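Local coordinates for protein cGAS/DncV-like nucleotidyltransferase in E. coli homolog (Elizabethkingia meningoseptica ATCC 13253 = NBRC 12535, PDB 6E0O) that synthesizes cyclic dinucleotide second messengers from nucleoside triphosphates, with magnesium as cofactor, as the signal-producing enzyme of a CBASS antiphage defence system, at residues Q24-Q29 with N131-D136; G48-N53 with S60-V65; T179-Q184 with V226-F231. One frame throughout, in Å; residues are numbered along the deposited sequence. Where two conformers were deposited one is given.

Overall arrangement
Contacts 1 and 2 belong to the nucleotidyltransferase core and touch: strands 62-68 and 135-147 are parallel neighbours in one mixed sheet, and the centres of contacts 1 and 2 lie 11 Å apart. Contact 1 lays helix 21-38 on the chain leading into strand 135-147; contact 2, nested inside the loop that contact 1 closes, joins helix 48-52 to strand 62-68 beside the magnesium ion. The pairing of the two strands brings Asp-63 and Asp-136 together at the bound nucleotide. Contact 3 comes later in the chain, among helices, with its centre 22 Å from that of contact 2 and 32 Å from that of contact 1, on the opposite side of the chain's centre from the latter.

Contact 1. Residues Q24-Q29 with N131-D136; sequences QNAITQ and NRITAD. With nucleotides of chain B.
The backbone carbonyl of Asn-131 receives the amide of Asn-25: ND2 of Asn-25 lies 2.8 Å from O of Asn-131. The N-H...O angle of 169° makes this bond nearly straight, and each partner lies in the other's plane; the N-H points in plane at the carbonyl oxygen, which fixes the rotation of the amide. One helical turn further on, Gln-29 makes a second polar link. OE1 of Gln-29 accepts NH1 of Arg-132 at 2.9 Å. This bond is more bent, at 139° at the hydrogen, and the oxygen sits near the edge of the guanidinium group but tilted from its plane. The amide and guanidinium planes stand roughly perpendicular. The extended chain of Gln-29 meets that of Arg-132 at about a right angle, and CD of Arg-132 lies 3.5 Å from OE1 of Gln-29. Arg-132 carries CG between its backbone N and carbonyl carbon (chi1 77°), then runs straight from CG to NE to reach this amide; NH2 has a second partner in the carbonyl of Asn-127.

Between the two polar links the backbones come close, with Ala-26 and Arg-132 CA atoms 5.0 Å apart. The methyl of Ala-26 faces the loop at this approach: CB of Ala-26 is 3.5 Å from O of Ile-133 and 3.8 Å from CG1 of Ile-133. CB of Arg-132 packs over the helix backbone, 3.8 Å from N of Ala-26.

Beyond Ile-133 the chain enters strand 135-147, where Asp-136 turns its carboxylate to the bound nucleotide. Asp-136 OD2 lies 3.0 Å from O3' of A2 of chain B, although the acceptor of that hydroxyl proton is unsettled. The arrangement thus joins a helix covering the sheet to the strand bearing the third carboxylate of the nucleotidyltransferase active site.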
loop_
_atom_site.group_PDB
_atom_site.type_symbol
_atom_site.label_atom_id
_atom_site.label_comp_id
_atom_site.label_asym_id
_atom_site.label_seq_id
_atom_site.Cartn_x
_atom_site.Cartn_y
_atom_site.Cartn_z
ATOM N N GLN A 24 2.255 12.169 12.849
ATOM C CA GLN A 24 3.318 12.097 13.845
ATOM C C GLN A 24 2.761 11.733 15.212
ATOM O O GLN A 24 3.325 10.889 15.916
ATOM C CB GLN A 24 4.050 13.440 13.900
ATOM C CG GLN A 24 4.717 13.850 12.586
ATOM C CD GLN A 24 5.307 15.251 12.634
ATOM O OE1 GLN A 24 4.994 16.040 13.527
ATOM N NE2 GLN A 24 6.163 15.568 11.666
ATOM N N ASN A 25 1.652 12.359 15.608
ATOM C CA ASN A 25 1.075 12.098 16.925
ATOM C C ASN A 25 0.665 10.638 17.062
ATOM O O ASN A 25 0.910 10.003 18.091
ATOM C CB ASN A 25 -0.128 13.001 17.187
ATOM C CG ASN A 25 0.265 14.425 17.483
ATOM O OD1 ASN A 25 1.436 14.722 17.749
ATOM N ND2 ASN A 25 -0.716 15.319 17.453
ATOM N N ALA A 26 0.011 10.093 16.038
ATOM C CA ALA A 26 -0.368 8.687 16.091
ATOM C C ALA A 26 0.861 7.796 16.234
ATOM O O ALA A 26 0.884 6.879 17.064
ATOM C CB ALA A 26 -1.168 8.307 14.846
ATOM N N ILE A 27 1.893 8.039 15.420
ATOM C CA ILE A 27 3.079 7.189 15.473
ATOM C C ILE A 27 3.740 7.275 16.848
ATOM O O ILE A 27 4.112 6.255 17.442
ATOM C CB ILE A 27 4.053 7.528 14.328
ATOM C CG1 ILE A 27 3.415 7.207 12.973
ATOM C CG2 ILE A 27 5.360 6.768 14.503
ATOM C CD1 ILE A 27 4.187 7.749 11.803
ATOM N N THR A 28 3.884 8.490 17.380
ATOM C CA THR A 28 4.518 8.662 18.684
ATOM C C THR A 28 3.753 7.924 19.773
ATOM O O THR A 28 4.342 7.190 20.580
ATOM C CB THR A 28 4.615 10.153 19.011
ATOM O OG1 THR A 28 5.469 10.782 18.043
ATOM C CG2 THR A 28 5.158 10.385 20.425
ATOM N N GLN A 29 2.440 8.135 19.838
ATOM C CA GLN A 29 1.656 7.548 20.914
ATOM C C GLN A 29 1.632 6.033 20.809
ATOM O O GLN A 29 1.763 5.333 21.820
ATOM C CB GLN A 29 0.232 8.090 20.886
ATOM C CG GLN A 29 0.117 9.548 21.261
ATOM C CD GLN A 29 -1.310 10.038 21.147
ATOM O OE1 GLN A 29 -2.243 9.312 21.475
ATOM N NE2 GLN A 29 -1.488 11.256 20.654
ATOM N N ASN A 131 -6.698 14.911 17.483
ATOM C CA ASN A 131 -5.269 15.188 17.423
ATOM C C ASN A 131 -4.422 14.071 16.829
ATOM O O ASN A 131 -3.193 14.218 16.762
ATOM C CB ASN A 131 -4.745 15.533 18.823
ATOM C CG ASN A 131 -5.331 16.812 19.361
ATOM O OD1 ASN A 131 -5.475 17.797 18.635
ATOM N ND2 ASN A 131 -5.693 16.803 20.633
ATOM N N ARG A 132 -5.020 12.971 16.387
ATOM C CA ARG A 132 -4.222 11.910 15.796
ATOM C C ARG A 132 -5.054 11.154 14.778
ATOM O O ARG A 132 -6.258 10.967 14.959
ATOM C CB ARG A 132 -3.628 10.966 16.850
ATOM C CG ARG A 132 -4.578 9.980 17.432
ATOM C CD ARG A 132 -3.897 8.984 18.446
ATOM N NE ARG A 132 -4.964 8.077 18.810
ATOM C CZ ARG A 132 -5.540 7.988 19.994
ATOM N NH1 ARG A 132 -5.073 8.668 21.031
ATOM N NH2 ARG A 132 -6.568 7.172 20.135
ATOM N N ILE A 133 -4.393 10.730 13.701
ATOM C CA ILE A 133 -5.049 9.890 12.714
ATOM C C ILE A 133 -5.273 8.501 13.297
ATOM O O ILE A 133 -4.640 8.090 14.274
ATOM C CB ILE A 133 -4.262 9.816 11.395
ATOM C CG1 ILE A 133 -2.879 9.221 11.630
ATOM C CG2 ILE A 133 -4.180 11.198 10.758
ATOM C CD1 ILE A 133 -2.068 9.056 10.346
ATOM N N THR A 134 -6.176 7.759 12.663
ATOM C CA THR A 134 -6.331 6.342 12.930
ATOM C C THR A 134 -5.127 5.578 12.402
ATOM O O THR A 134 -4.543 5.919 11.368
ATOM C CB THR A 134 -7.612 5.851 12.267
ATOM O OG1 THR A 134 -8.726 6.472 12.918
ATOM C CG2 THR A 134 -7.741 4.353 12.345
ATOM N N ALA A 135 -4.768 4.528 13.122
ATOM C CA ALA A 135 -3.641 3.695 12.754
ATOM C C ALA A 135 -4.059 2.238 12.749
ATOM O O ALA A 135 -4.836 1.801 13.604
ATOM C CB ALA A 135 -2.470 3.865 13.729
ATOM N N ASP A 136 -3.534 1.502 11.781
ATOM C CA ASP A 136 -3.604 0.053 11.756
ATOM C C ASP A 136 -2.244 -0.452 12.206
ATOM O O ASP A 136 -1.237 -0.164 11.559
ATOM C CB ASP A 136 -3.872 -0.425 10.334
ATOM C CG ASP A 136 -5.309 -0.241 9.917
ATOM O OD1 ASP A 136 -6.135 0.148 10.769
ATOM O OD2 ASP A 136 -5.612 -0.509 8.732
ATOM P P A B 2 -6.768 -4.780 3.798
ATOM O OP1 A B 2 -6.402 -6.220 3.763
ATOM O OP2 A B 2 -8.159 -4.392 4.160
ATOM O "O5'" A B 2 -5.784 -4.056 4.822
ATOM C "C5'" A B 2 -5.996 -4.130 6.231
ATOM C "C4'" A B 2 -4.718 -3.894 6.998
ATOM O "O4'" A B 2 -3.835 -5.028 6.791
ATOM C "C3'" A B 2 -3.931 -2.654 6.582
ATOM O "O3'" A B 2 -3.290 -2.072 7.715
ATOM C "C2'" A B 2 -2.891 -3.214 5.620
ATOM O "O2'" A B 2 -1.703 -2.453 5.526
ATOM C "C1'" A B 2 -2.623 -4.599 6.204
ATOM N N9 A B 2 -2.248 -5.579 5.185
ATOM C C8 A B 2 -3.079 -6.174 4.263
ATOM N N7 A B 2 -2.471 -7.011 3.462
ATOM C C5 A B 2 -1.146 -6.958 3.874
ATOM C C6 A B 2 0.018 -7.609 3.420
ATOM N N6 A B 2 0.056 -8.487 2.417
ATOM N N1 A B 2 1.156 -7.326 4.070
ATOM C C2 A B 2 1.156 -6.452 5.075
ATOM N N3 A B 2 0.132 -5.776 5.594
ATOM C C4 A B 2 -0.999 -6.080 4.939
#

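Contact 2. Residues G48-N53 with S60-V65; sequences GSYRNN and SDVDIV. With MG (magnesium ion), chain D; nucleotides of chain B.
Tyr-50 spans the contact from the short, weakly bonded helix 48-52 to Val-62 at the start of strand 62-68 and the two residues before it. CB of Tyr-50 meets CG2 of Val-62 at 4.0 Å, and CG continues along the same methyl. With CG anti to the carbonyl carbon (chi1 -81°), the ring extends toward the strand, crossing the Val-62 side chain at about a right angle. CD1 of Tyr-50 comes within 3.6 Å of CB of Val-62, then CE1 reaches the backbone carbonyls of Ser-60 and Asp-61. The Asp-61 oxygen lies at the ring edge, in plane. At the tip, OH of Tyr-50 donates to O of Ser-60 at 2.7 Å, fixing the far end of the ring; the hydroxyl is tilted 28° from the carbonyl plane.

This is the nucleotidyltransferase active-site framework: a Gly-Ser turn lies beside an Asp-x-Asp strand start, with the helix and strand axes 88° apart. The Asp-63 carboxylate comes near the turn. Asp-61 contributes its backbone O while its side chain points away; it is probably a magnesium ligand too, but does not bind this ion. Gly-48 has positive phi, and CA of Gly-48 lies 3.8 Å from OD2 of Asp-63.

Asp-63 OD2 binds the magnesium ion at 2.1 Å; three further ligand atoms come from outside the two segments. OD1 of Asp-63 accepts from water 3, which also binds the metal, and lies 2.7 Å from O3' of A2 of chain B; which acceptor takes that hydroxyl proton is unsettled. Water 1, another magnesium ligand, donates to OG of Ser-49 and to O of Asp-61; Ser-49 OG also pairs with Asn-55. Water 2 accepts from N of Tyr-50 and N of Asp-63 while donating to Asp-63 OD2.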
loop_
_atom_site.group_PDB
_atom_site.type_symbol
_atom_site.label_atom_id
_atom_site.label_comp_id
_atom_site.label_asym_id
_atom_site.label_seq_id
_atom_site.Cartn_x
_atom_site.Cartn_y
_atom_site.Cartn_z
ATOM N N GLY A 48 2.586 0.780 3.409
ATOM C CA GLY A 48 1.405 1.371 2.843
ATOM C C GLY A 48 1.607 2.814 2.417
ATOM O O GLY A 48 2.721 3.284 2.173
ATOM N N SER A 49 0.477 3.519 2.324
ATOM C CA SER A 49 0.441 4.777 1.589
ATOM C C SER A 49 1.290 5.867 2.229
ATOM O O SER A 49 1.823 6.720 1.514
ATOM C CB SER A 49 -1.003 5.254 1.463
ATOM O OG SER A 49 -1.543 5.512 2.750
ATOM N N TYR A 50 1.414 5.891 3.556
ATOM C CA TYR A 50 2.301 6.878 4.161
ATOM C C TYR A 50 3.760 6.545 3.873
ATOM O O TYR A 50 4.574 7.451 3.673
ATOM C CB TYR A 50 2.052 6.987 5.661
ATOM C CG TYR A 50 0.868 7.851 6.035
ATOM C CD1 TYR A 50 -0.399 7.307 6.163
ATOM C CD2 TYR A 50 1.023 9.205 6.278
ATOM C CE1 TYR A 50 -1.482 8.088 6.529
ATOM C CE2 TYR A 50 -0.047 9.993 6.652
ATOM C CZ TYR A 50 -1.298 9.435 6.764
ATOM O OH TYR A 50 -2.355 10.233 7.132
ATOM N N ARG A 51 4.106 5.256 3.852
ATOM C CA ARG A 51 5.476 4.862 3.541
ATOM C C ARG A 51 5.820 5.173 2.088
ATOM O O ARG A 51 6.899 5.697 1.786
ATOM C CB ARG A 51 5.660 3.368 3.809
ATOM C CG ARG A 51 7.053 2.851 3.480
ATOM C CD ARG A 51 8.080 3.330 4.472
ATOM N NE ARG A 51 9.442 2.974 4.081
ATOM C CZ ARG A 51 10.015 1.796 4.316
ATOM N NH1 ARG A 51 9.347 0.826 4.931
ATOM N NH2 ARG A 51 11.255 1.576 3.917
ATOM N N ASN A 52 4.923 4.840 1.175
ATOM C CA ASN A 52 5.177 4.983 -0.250
ATOM C C ASN A 52 4.751 6.337 -0.794
ATOM O O ASN A 52 4.957 6.602 -1.986
ATOM C CB ASN A 52 4.468 3.858 -0.998
ATOM C CG ASN A 52 4.852 2.494 -0.472
ATOM O OD1 ASN A 52 6.027 2.212 -0.269
ATOM N ND2 ASN A 52 3.861 1.643 -0.244
ATOM N N ASN A 53 4.180 7.188 0.052
ATOM C CA ASN A 53 3.753 8.537 -0.309
ATOM C C ASN A 53 2.698 8.540 -1.414
ATOM O O ASN A 53 2.789 9.294 -2.384
ATOM C CB ASN A 53 4.932 9.438 -0.669
ATOM C CG ASN A 53 4.595 10.905 -0.517
ATOM O OD1 ASN A 53 3.772 11.284 0.325
ATOM N ND2 ASN A 53 5.224 11.744 -1.326
ATOM N N SER A 60 -5.788 10.405 6.309
ATOM C CA SER A 60 -5.762 8.986 5.984
ATOM C C SER A 60 -5.201 8.154 7.137
ATOM O O SER A 60 -4.330 8.599 7.888
ATOM C CB SER A 60 -4.890 8.744 4.748
ATOM O OG SER A 60 -5.429 9.326 3.577
ATOM N N ASP A 61 -5.660 6.905 7.224
ATOM C CA ASP A 61 -5.123 5.967 8.202
ATOM C C ASP A 61 -3.692 5.573 7.843
ATOM O O ASP A 61 -3.334 5.444 6.668
ATOM C CB ASP A 61 -5.958 4.682 8.231
ATOM C CG ASP A 61 -7.423 4.911 8.583
ATOM O OD1 ASP A 61 -7.816 6.045 8.925
ATOM O OD2 ASP A 61 -8.194 3.927 8.495
ATOM N N VAL A 62 -2.872 5.358 8.875
ATOM C CA VAL A 62 -1.473 4.970 8.712
ATOM C C VAL A 62 -1.283 3.512 9.125
ATOM O O VAL A 62 -1.858 3.055 10.117
ATOM C CB VAL A 62 -0.523 5.883 9.512
ATOM C CG1 VAL A 62 -0.831 5.838 11.010
ATOM C CG2 VAL A 62 0.926 5.507 9.236
ATOM N N ASP A 63 -0.437 2.798 8.378
ATOM C CA ASP A 63 -0.124 1.393 8.628
ATOM C C ASP A 63 1.222 1.294 9.335
ATOM O O ASP A 63 2.273 1.533 8.729
ATOM C CB ASP A 63 -0.116 0.646 7.301
ATOM C CG ASP A 63 -1.414 0.813 6.567
ATOM O OD1 ASP A 63 -2.447 0.443 7.158
ATOM O OD2 ASP A 63 -1.414 1.365 5.441
ATOM N N ILE A 64 1.172 0.954 10.621
ATOM C CA ILE A 64 2.353 0.840 11.465
ATOM C C ILE A 64 2.644 -0.638 11.666
ATOM O O ILE A 64 1.844 -1.357 12.282
ATOM C CB ILE A 64 2.141 1.534 12.819
ATOM C CG1 ILE A 64 1.769 3.002 12.617
ATOM C CG2 ILE A 64 3.362 1.376 13.707
ATOM C CD1 ILE A 64 1.400 3.713 13.909
ATOM N N VAL A 65 3.793 -1.087 11.174
ATOM C CA VAL A 65 4.191 -2.483 11.289
ATOM C C VAL A 65 4.990 -2.663 12.572
ATOM O O VAL A 65 5.894 -1.875 12.869
ATOM C CB VAL A 65 5.016 -2.918 10.068
ATOM C CG1 VAL A 65 5.361 -4.394 10.194
ATOM C CG2 VAL A 65 4.281 -2.643 8.766
HETATM MG MG MG D . -2.987 1.907 4.135
ATOM P P A B 2 -6.768 -4.780 3.798
ATOM O OP1 A B 2 -6.402 -6.220 3.763
ATOM O OP2 A B 2 -8.159 -4.392 4.160
ATOM O "O5'" A B 2 -5.784 -4.056 4.822
ATOM C "C5'" A B 2 -5.996 -4.130 6.231
ATOM C "C4'" A B 2 -4.718 -3.894 6.998
ATOM O "O4'" A B 2 -3.835 -5.028 6.791
ATOM C "C3'" A B 2 -3.931 -2.654 6.582
ATOM O "O3'" A B 2 -3.290 -2.072 7.715
ATOM C "C2'" A B 2 -2.891 -3.214 5.620
ATOM O "O2'" A B 2 -1.703 -2.453 5.526
ATOM C "C1'" A B 2 -2.623 -4.599 6.204
ATOM N N9 A B 2 -2.248 -5.579 5.185
ATOM C C8 A B 2 -3.079 -6.174 4.263
ATOM N N7 A B 2 -2.471 -7.011 3.462
ATOM C C5 A B 2 -1.146 -6.958 3.874
ATOM C C6 A B 2 0.018 -7.609 3.420
ATOM N N6 A B 2 0.056 -8.487 2.417
ATOM N N1 A B 2 1.156 -7.326 4.070
ATOM C C2 A B 2 1.156 -6.452 5.075
ATOM N N3 A B 2 0.132 -5.776 5.594
ATOM C C4 A B 2 -0.999 -6.080 4.939
HETATM O O HOH W 1 -2.317 3.827 4.676
HETATM O O HOH W 2 0.429 3.878 5.642
HETATM O O HOH W 3 -4.189 1.854 5.771
#

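Contact 3. Residues T179-Q184 with V226-F231; sequences TEKTNQ and VPNNQF
Lys-181 and Gln-184, near the C-terminal part of helix 171-184, face the short 3-10 segment 228-230, with Gln-184 and Asn-228 giving the nearest pair of CA atoms, 7.2 Å apart. The contact joins this helix to the loop between helices 216-224 and 236-252, in the helical part of the protein. The nearest atom of the bound nucleic acid is about 17 Å away, and the side chains show that the join is mainly polar.

Lys-181 bridges most of the distance. Its CG is anti to the backbone N, the chain stays extended as far as CE, and a bend at the last torsion (chi4 74°) turns NZ between two oxygens. NZ of Lys-181 donates to the backbone O of Val-226 at 2.7 Å and equally closely to the side-chain OD1 of Asn-228. Both bonds run nearly along the axis of the accepting carbonyl, with a C=O...N angle of 161° at Val-226 and almost the same at Asn-228. The ammonium therefore ties the loop backbone at Val-226 to the Asn-228 amide two residues later, and it also has a cation-pi partner in Tyr-224. Lower on the chain, CG of Lys-181 passes 3.5 Å from OD1 of Asn-228, and CE meets CE1 of Phe-231 at 3.9 Å. The Phe-231 side chain also touches Leu-188 and Met-192 of helix 188-205 and Thr-239 and Val-243 of helix 236-252.

Asn-228 uses both ends of its amide. While OD1 takes the lysine, ND2 turns to Gln-184, whose CB lies 3.6 Å from that nitrogen. The two amide planes are steeply inclined: ND2 of Asn-228 donates within its own plane to OE1 of Gln-184 at 3.1 Å, but arrives above the glutamine carbonyl plane, 56° out of it.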
loop_
_atom_site.group_PDB
_atom_site.type_symbol
_atom_site.label_atom_id
_atom_site.label_comp_id
_atom_site.label_asym_id
_atom_site.label_seq_id
_atom_site.Cartn_x
_atom_site.Cartn_y
_atom_site.Cartn_z
ATOM N N THR A 179 10.133 3.899 -5.352
ATOM C CA THR A 179 10.858 5.158 -5.289
ATOM C C THR A 179 11.801 5.296 -6.469
ATOM O O THR A 179 11.855 6.354 -7.108
ATOM C CB THR A 179 11.598 5.235 -3.954
ATOM O OG1 THR A 179 10.638 5.233 -2.886
ATOM C CG2 THR A 179 12.447 6.482 -3.852
ATOM N N GLU A 180 12.529 4.226 -6.796
ATOM C CA GLU A 180 13.416 4.261 -7.954
ATOM C C GLU A 180 12.644 4.569 -9.237
ATOM O O GLU A 180 13.070 5.401 -10.051
ATOM C CB GLU A 180 14.162 2.931 -8.061
ATOM C CG GLU A 180 15.165 2.870 -9.198
ATOM C CD GLU A 180 16.401 3.718 -8.959
ATOM O OE1 GLU A 180 16.660 4.096 -7.799
ATOM O OE2 GLU A 180 17.111 4.012 -9.940
ATOM N N LYS A 181 11.507 3.906 -9.445
ATOM C CA LYS A 181 10.763 4.145 -10.675
ATOM C C LYS A 181 10.275 5.584 -10.750
ATOM O O LYS A 181 10.359 6.222 -11.811
ATOM C CB LYS A 181 9.596 3.178 -10.833
ATOM C CG LYS A 181 8.941 3.317 -12.200
ATOM C CD LYS A 181 7.746 2.403 -12.335
ATOM C CE LYS A 181 7.100 2.477 -13.713
ATOM N NZ LYS A 181 7.933 1.771 -14.726
ATOM N N THR A 182 9.762 6.129 -9.643
ATOM C CA THR A 182 9.303 7.515 -9.711
ATOM C C THR A 182 10.472 8.452 -9.987
ATOM O O THR A 182 10.340 9.419 -10.743
ATOM C CB THR A 182 8.481 7.889 -8.473
ATOM O OG1 THR A 182 7.360 8.664 -8.929
ATOM C CG2 THR A 182 9.254 8.653 -7.450
ATOM N N ASN A 183 11.635 8.147 -9.430
ATOM C CA ASN A 183 12.806 8.973 -9.691
ATOM C C ASN A 183 13.240 8.929 -11.146
ATOM O O ASN A 183 13.862 9.886 -11.613
ATOM C CB ASN A 183 13.949 8.555 -8.770
ATOM C CG ASN A 183 13.705 8.941 -7.316
ATOM O OD1 ASN A 183 12.791 9.699 -7.004
ATOM N ND2 ASN A 183 14.528 8.415 -6.426
ATOM N N GLN A 184 12.913 7.860 -11.866
ATOM C CA GLN A 184 13.309 7.713 -13.258
ATOM C C GLN A 184 12.256 8.188 -14.244
ATOM O O GLN A 184 12.540 8.238 -15.443
ATOM C CB GLN A 184 13.570 6.243 -13.568
ATOM C CG GLN A 184 14.783 5.669 -12.899
ATOM C CD GLN A 184 14.809 4.166 -12.982
ATOM O OE1 GLN A 184 13.764 3.520 -13.102
ATOM N NE2 GLN A 184 15.997 3.594 -12.913
ATOM N N VAL A 226 4.145 -0.449 -16.285
ATOM C CA VAL A 226 4.163 0.374 -17.500
ATOM C C VAL A 226 5.582 0.818 -17.757
ATOM O O VAL A 226 6.230 1.382 -16.849
ATOM C CB VAL A 226 3.231 1.579 -17.326
ATOM C CG1 VAL A 226 3.333 2.511 -18.531
ATOM C CG2 VAL A 226 1.798 1.127 -17.119
ATOM N N PRO A 227 6.154 0.606 -18.948
ATOM C CA PRO A 227 7.553 0.968 -19.170
ATOM C C PRO A 227 7.810 2.448 -18.933
ATOM O O PRO A 227 6.960 3.302 -19.192
ATOM C CB PRO A 227 7.802 0.584 -20.630
ATOM C CG PRO A 227 6.830 -0.551 -20.869
ATOM C CD PRO A 227 5.590 -0.126 -20.107
ATOM N N ASN A 228 9.012 2.736 -18.437
ATOM C CA ASN A 228 9.378 4.107 -18.109
ATOM C C ASN A 228 9.188 5.061 -19.282
ATOM O O ASN A 228 8.862 6.232 -19.067
ATOM C CB ASN A 228 10.837 4.159 -17.655
ATOM C CG ASN A 228 11.030 3.657 -16.240
ATOM O OD1 ASN A 228 10.079 3.268 -15.555
ATOM N ND2 ASN A 228 12.274 3.669 -15.788
ATOM N N ASN A 229 9.405 4.594 -20.518
ATOM C CA ASN A 229 9.321 5.486 -21.671
ATOM C C ASN A 229 7.887 5.881 -22.025
ATOM O O ASN A 229 7.701 6.630 -22.988
ATOM C CB ASN A 229 10.067 4.913 -22.880
ATOM C CG ASN A 229 9.391 3.705 -23.485
ATOM O OD1 ASN A 229 8.309 3.298 -23.080
ATOM N ND2 ASN A 229 10.039 3.129 -24.493
ATOM N N GLN A 230 6.884 5.432 -21.263
ATOM C CA GLN A 230 5.512 5.894 -21.442
ATOM C C GLN A 230 5.205 7.133 -20.613
ATOM O O GLN A 230 4.136 7.725 -20.779
ATOM C CB GLN A 230 4.524 4.798 -21.030
ATOM C CG GLN A 230 4.641 3.518 -21.812
ATOM C CD GLN A 230 4.218 3.702 -23.247
ATOM O OE1 GLN A 230 3.150 4.251 -23.529
ATOM N NE2 GLN A 230 5.056 3.251 -24.169
ATOM N N PHE A 231 6.094 7.512 -19.698
ATOM C CA PHE A 231 5.874 8.653 -18.817
ATOM C C PHE A 231 6.520 9.877 -19.458
ATOM O O PHE A 231 7.737 9.920 -19.651
ATOM C CB PHE A 231 6.438 8.340 -17.428
ATOM C CG PHE A 231 5.745 7.177 -16.747
ATOM C CD1 PHE A 231 6.118 5.876 -17.027
ATOM C CD2 PHE A 231 4.718 7.388 -15.846
ATOM C CE1 PHE A 231 5.492 4.804 -16.424
ATOM C CE2 PHE A 231 4.081 6.315 -15.231
ATOM C CZ PHE A 231 4.471 5.022 -15.523
#